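Local coordinates for 6-phosphogluconolactonase (Shewanella baltica, PDB 3NWP), which probably hydrolyses 6-phosphogluconolactone to 6-phosphogluconate, the second step of the oxidative pentose phosphate pathway, at residues A[41-54]-A[82-94]. Sequence-based numbering, arbitrary orientation. Where two conformers were deposited one is given.
Sequences LVVSGGSTPLKLFQ and ASNERLVREHLLQ
Helix 50-54 and helix 84-91 pack side by side in this Rossmann-like α/β fold, with Phe-53 of the first set against Val-88 and Leu-92 of the second, on one side of parallel strand 39-43. The axes of the two short segments come within 9.5 Å and are inclined at 39°, and the backbones come closest where Phe-53 meets Leu-92, just past residue 91. There Phe-53 CB sits 3.8 Å from Leu-92 CB, the two side chains crossing at about a right angle, while His-91 CB approaches the ring at its edge. Phe-53 CG lies anti to the carbonyl carbon (chi1 -69°), which points the ring toward Val-43 on the strand; Val-88 CG2 then touches both Phe-53 CE2 and Val-43 CG2, each at 3.9 Å, tying both helices to the sheet. Leu-50 lies over one face of the His-91 imidazole in an off-centre CH-pi contact, its CD1 4.3 Å from the ring centroid. Alongside the same ring runs the extended Gln-54 chain, its amide plane turned 30° from the imidazole. The polar end is the glycine-containing loop after the strand, the family's Ser-Gly-Gly-Ser segment: Asn-84 OD1 lies 3.6 Å from Gly-45 CA, and Asn-84 ND2 is held by Asp-72 O. One water bridges the segments, accepting from Gly-46 N at 3.1 Å and donating to Asn-84 OD1 at 2.6 Å.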
loop_
_atom_site.group_PDB
_atom_site.type_symbol
_atom_site.label_atom_id
_atom_site.label_comp_id
_atom_site.label_asym_id
_atom_site.label_seq_id
_atom_site.Cartn_x
_atom_site.Cartn_y
_atom_site.Cartn_z
ATOM N N LEU A 41 -0.067 -6.830 -7.357
ATOM C CA LEU A 41 0.743 -5.953 -6.516
ATOM C C LEU A 41 -0.054 -4.694 -6.145
ATOM O O LEU A 41 -0.646 -4.043 -7.017
ATOM C CB LEU A 41 1.945 -5.535 -7.293
ATOM C CG LEU A 41 2.869 -4.495 -6.685
ATOM C CD1 LEU A 41 3.550 -5.001 -5.395
ATOM C CD2 LEU A 41 3.961 -3.966 -7.734
ATOM N N VAL A 42 -0.060 -4.348 -4.859
ATOM C CA VAL A 42 -0.637 -3.096 -4.374
ATOM C C VAL A 42 0.520 -2.286 -3.869
ATOM O O VAL A 42 1.361 -2.758 -3.096
ATOM C CB VAL A 42 -1.618 -3.342 -3.238
ATOM C CG1 VAL A 42 -2.116 -1.995 -2.634
ATOM C CG2 VAL A 42 -2.824 -4.269 -3.732
ATOM N N VAL A 43 0.622 -1.041 -4.311
ATOM C CA VAL A 43 1.628 -0.134 -3.826
ATOM C C VAL A 43 1.028 1.134 -3.189
ATOM O O VAL A 43 -0.107 1.530 -3.529
ATOM C CB VAL A 43 2.624 0.284 -4.904
ATOM C CG1 VAL A 43 3.386 -0.996 -5.429
ATOM C CG2 VAL A 43 1.936 1.021 -6.123
ATOM N N SER A 44 1.822 1.779 -2.336
ATOM C CA SER A 44 1.467 3.015 -1.700
ATOM C C SER A 44 2.271 4.190 -2.248
ATOM O O SER A 44 3.308 4.009 -2.894
ATOM C CB SER A 44 1.644 2.889 -0.177
ATOM O OG SER A 44 0.837 1.845 0.358
ATOM N N GLY A 45 1.762 5.393 -1.995
ATOM C CA GLY A 45 2.324 6.636 -2.536
ATOM C C GLY A 45 3.269 7.348 -1.614
ATOM O O GLY A 45 3.901 6.755 -0.726
ATOM N N GLY A 46 3.463 8.645 -1.874
ATOM C CA GLY A 46 4.404 9.432 -1.071
ATOM C C GLY A 46 5.806 9.418 -1.686
ATOM O O GLY A 46 6.053 8.770 -2.699
ATOM N N SER A 47 6.724 10.110 -1.010
ATOM C CA SER A 47 8.115 10.163 -1.451
ATOM C C SER A 47 8.899 8.918 -1.071
ATOM O O SER A 47 9.848 8.548 -1.782
ATOM C CB SER A 47 8.808 11.413 -0.883
ATOM O OG SER A 47 8.694 11.446 0.529
ATOM N N THR A 48 8.499 8.224 -0.002
ATOM C CA THR A 48 9.304 7.086 0.485
ATOM C C THR A 48 9.615 6.047 -0.635
ATOM O O THR A 48 10.751 5.603 -0.737
ATOM C CB THR A 48 8.694 6.424 1.751
ATOM O OG1 THR A 48 8.801 7.358 2.830
ATOM C CG2 THR A 48 9.445 5.107 2.185
ATOM N N PRO A 49 8.608 5.622 -1.418
ATOM C CA PRO A 49 8.856 4.512 -2.339
ATOM C C PRO A 49 9.434 4.836 -3.673
ATOM O O PRO A 49 9.572 3.913 -4.492
ATOM C CB PRO A 49 7.445 3.913 -2.578
ATOM C CG PRO A 49 6.540 5.012 -2.414
ATOM C CD PRO A 49 7.163 5.915 -1.319
ATOM N N LEU A 50 9.752 6.112 -3.980
ATOM C CA LEU A 50 10.076 6.449 -5.387
ATOM C C LEU A 50 11.309 5.716 -5.915
ATOM O O LEU A 50 11.292 5.198 -7.052
ATOM C CB LEU A 50 10.199 7.955 -5.580
ATOM C CG LEU A 50 8.876 8.671 -5.247
ATOM C CD1 LEU A 50 9.032 10.123 -5.664
ATOM C CD2 LEU A 50 7.600 8.039 -5.848
ATOM N N LYS A 51 12.383 5.661 -5.134
ATOM C CA LYS A 51 13.556 4.921 -5.565
ATOM C C LYS A 51 13.258 3.412 -5.672
ATOM O O LYS A 51 13.638 2.786 -6.671
ATOM C CB LYS A 51 14.768 5.183 -4.673
ATOM C CG LYS A 51 15.360 6.604 -4.862
ATOM C CD LYS A 51 16.050 6.746 -6.208
ATOM C CE LYS A 51 16.441 8.203 -6.505
ATOM N N LEU A 52 12.540 2.843 -4.691
ATOM C CA LEU A 52 12.098 1.447 -4.777
ATOM C C LEU A 52 11.387 1.177 -6.103
ATOM O O LEU A 52 11.674 0.189 -6.788
ATOM C CB LEU A 52 11.130 1.181 -3.614
ATOM C CG LEU A 52 10.499 -0.212 -3.680
ATOM C CD1 LEU A 52 11.522 -1.330 -3.462
ATOM C CD2 LEU A 52 9.298 -0.340 -2.691
ATOM N N PHE A 53 10.490 2.073 -6.475
ATOM C CA PHE A 53 9.770 1.931 -7.750
ATOM C C PHE A 53 10.724 1.893 -8.915
ATOM O O PHE A 53 10.553 1.090 -9.835
ATOM C CB PHE A 53 8.777 3.043 -7.978
ATOM C CG PHE A 53 7.543 3.042 -7.049
ATOM C CD1 PHE A 53 7.151 1.934 -6.306
ATOM C CD2 PHE A 53 6.750 4.145 -7.015
ATOM C CE1 PHE A 53 6.022 2.000 -5.527
ATOM C CE2 PHE A 53 5.575 4.198 -6.262
ATOM C CZ PHE A 53 5.235 3.094 -5.514
ATOM N N GLN A 54 11.699 2.813 -8.905
ATOM C CA GLN A 54 12.698 2.863 -9.985
ATOM C C GLN A 54 13.453 1.534 -10.113
ATOM O O GLN A 54 13.681 1.036 -11.216
ATOM C CB GLN A 54 13.661 4.063 -9.792
ATOM C CG GLN A 54 12.977 5.429 -9.955
ATOM C CD GLN A 54 13.758 6.591 -9.326
ATOM O OE1 GLN A 54 14.967 6.500 -9.091
ATOM N NE2 GLN A 54 13.049 7.666 -9.001
ATOM N N ALA A 82 -0.692 16.050 -6.146
ATOM C CA ALA A 82 -1.099 15.172 -5.043
ATOM C C ALA A 82 -1.555 13.763 -5.452
ATOM O O ALA A 82 -1.959 12.988 -4.571
ATOM C CB ALA A 82 -2.195 15.882 -4.195
ATOM N N SER A 83 -1.499 13.405 -6.739
ATOM C CA SER A 83 -1.988 12.112 -7.190
ATOM C C SER A 83 -0.968 11.001 -6.930
ATOM O O SER A 83 0.191 11.107 -7.353
ATOM C CB SER A 83 -2.297 12.139 -8.671
ATOM O OG SER A 83 -2.714 10.859 -9.114
ATOM N N ASN A 84 -1.397 9.915 -6.301
ATOM C CA ASN A 84 -0.523 8.724 -6.169
ATOM C C ASN A 84 -0.351 8.034 -7.521
ATOM O O ASN A 84 0.757 7.552 -7.842
ATOM C CB ASN A 84 -1.114 7.740 -5.162
ATOM C CG ASN A 84 -1.029 8.224 -3.722
ATOM O OD1 ASN A 84 -0.199 9.084 -3.373
ATOM N ND2 ASN A 84 -1.914 7.686 -2.860
ATOM N N GLU A 85 -1.393 8.014 -8.327
ATOM C CA GLU A 85 -1.314 7.438 -9.672
ATOM C C GLU A 85 -0.206 8.160 -10.454
ATOM O O GLU A 85 0.554 7.494 -11.162
ATOM C CB GLU A 85 -2.650 7.540 -10.380
ATOM C CG GLU A 85 -2.622 7.190 -11.857
ATOM C CD GLU A 85 -3.967 7.010 -12.488
ATOM O OE1 GLU A 85 -5.007 6.929 -11.788
ATOM O OE2 GLU A 85 -3.984 6.891 -13.751
ATOM N N ARG A 86 -0.149 9.476 -10.402
ATOM C CA ARG A 86 0.883 10.187 -11.133
ATOM C C ARG A 86 2.298 9.707 -10.760
ATOM O O ARG A 86 3.129 9.480 -11.649
ATOM C CB ARG A 86 0.779 11.661 -10.861
ATOM C CG ARG A 86 1.899 12.493 -11.527
ATOM C CD ARG A 86 1.869 13.975 -11.153
ATOM N NE ARG A 86 2.241 14.259 -9.747
ATOM C CZ ARG A 86 3.488 14.329 -9.275
ATOM N NH1 ARG A 86 4.532 14.070 -10.053
ATOM N NH2 ARG A 86 3.700 14.627 -8.008
ATOM N N LEU A 87 2.552 9.547 -9.456
ATOM C CA LEU A 87 3.860 9.069 -8.997
ATOM C C LEU A 87 4.153 7.643 -9.484
ATOM O O LEU A 87 5.279 7.340 -9.923
ATOM C CB LEU A 87 3.968 9.148 -7.459
ATOM C CG LEU A 87 4.008 10.516 -6.798
ATOM C CD1 LEU A 87 4.072 10.289 -5.273
ATOM C CD2 LEU A 87 5.187 11.340 -7.264
ATOM N N VAL A 88 3.162 6.755 -9.443
ATOM C CA VAL A 88 3.311 5.387 -9.879
ATOM C C VAL A 88 3.600 5.349 -11.398
ATOM O O VAL A 88 4.491 4.615 -11.874
ATOM C CB VAL A 88 2.089 4.522 -9.460
ATOM C CG1 VAL A 88 2.158 3.165 -10.143
ATOM C CG2 VAL A 88 2.053 4.426 -7.932
ATOM N N ARG A 89 2.888 6.163 -12.162
ATOM C CA ARG A 89 3.108 6.139 -13.602
ATOM C C ARG A 89 4.494 6.714 -13.929
ATOM O O ARG A 89 5.145 6.218 -14.876
ATOM C CB ARG A 89 2.006 6.911 -14.323
ATOM C CG ARG A 89 0.634 6.211 -14.324
ATOM C CD ARG A 89 -0.374 6.940 -15.186
ATOM N NE ARG A 89 -1.676 6.303 -15.186
ATOM C CZ ARG A 89 -1.995 5.196 -15.831
ATOM N NH1 ARG A 89 -1.112 4.549 -16.607
ATOM N NH2 ARG A 89 -3.226 4.739 -15.731
ATOM N N GLU A 90 4.932 7.730 -13.214
ATOM C CA GLU A 90 6.213 8.324 -13.535
ATOM C C GLU A 90 7.369 7.404 -13.210
ATOM O O GLU A 90 8.330 7.306 -14.007
ATOM C CB GLU A 90 6.439 9.661 -12.841
ATOM C CG GLU A 90 5.500 10.769 -13.319
ATOM C CD GLU A 90 5.802 12.158 -12.727
ATOM O OE1 GLU A 90 4.897 13.040 -12.764
ATOM O OE2 GLU A 90 6.939 12.365 -12.239
ATOM N N HIS A 91 7.296 6.745 -12.045
ATOM C CA HIS A 91 8.432 6.036 -11.496
ATOM C C HIS A 91 8.397 4.510 -11.572
ATOM O O HIS A 91 9.460 3.907 -11.689
ATOM C CB HIS A 91 8.654 6.438 -10.034
ATOM C CG HIS A 91 8.922 7.893 -9.857
ATOM N ND1 HIS A 91 10.161 8.450 -10.114
ATOM C CD2 HIS A 91 8.109 8.915 -9.507
ATOM C CE1 HIS A 91 10.096 9.759 -9.916
ATOM N NE2 HIS A 91 8.865 10.069 -9.547
ATOM N N LEU A 92 7.225 3.877 -11.420
ATOM C CA LEU A 92 7.130 2.423 -11.469
ATOM C C LEU A 92 6.858 1.884 -12.887
ATOM O O LEU A 92 7.444 0.895 -13.291
ATOM C CB LEU A 92 6.084 1.910 -10.449
ATOM C CG LEU A 92 5.858 0.391 -10.390
ATOM C CD1 LEU A 92 7.168 -0.278 -9.958
ATOM C CD2 LEU A 92 4.730 0.055 -9.359
ATOM N N LEU A 93 5.916 2.513 -13.603
ATOM C CA LEU A 93 5.419 1.964 -14.862
ATOM C C LEU A 93 6.342 2.460 -15.990
ATOM O O LEU A 93 5.940 3.224 -16.906
ATOM C CB LEU A 93 3.998 2.407 -15.091
ATOM C CG LEU A 93 2.998 1.988 -14.034
ATOM C CD1 LEU A 93 1.586 2.402 -14.516
ATOM C CD2 LEU A 93 3.023 0.457 -13.791
ATOM N N GLN A 94 7.595 2.073 -15.842
ATOM C CA GLN A 94 8.701 2.511 -16.723
ATOM C C GLN A 94 9.578 1.284 -16.985
ATOM O O GLN A 94 9.484 0.262 -16.304
ATOM C CB GLN A 94 9.514 3.586 -16.019
ATOM C CG GLN A 94 8.742 4.891 -15.693
ATOM C CD GLN A 94 8.351 5.671 -16.928
ATOM O OE1 GLN A 94 9.047 5.627 -17.941
ATOM N NE2 GLN A 94 7.230 6.359 -16.875
HETATM O O HOH W 1 1.722 10.838 -3.164
#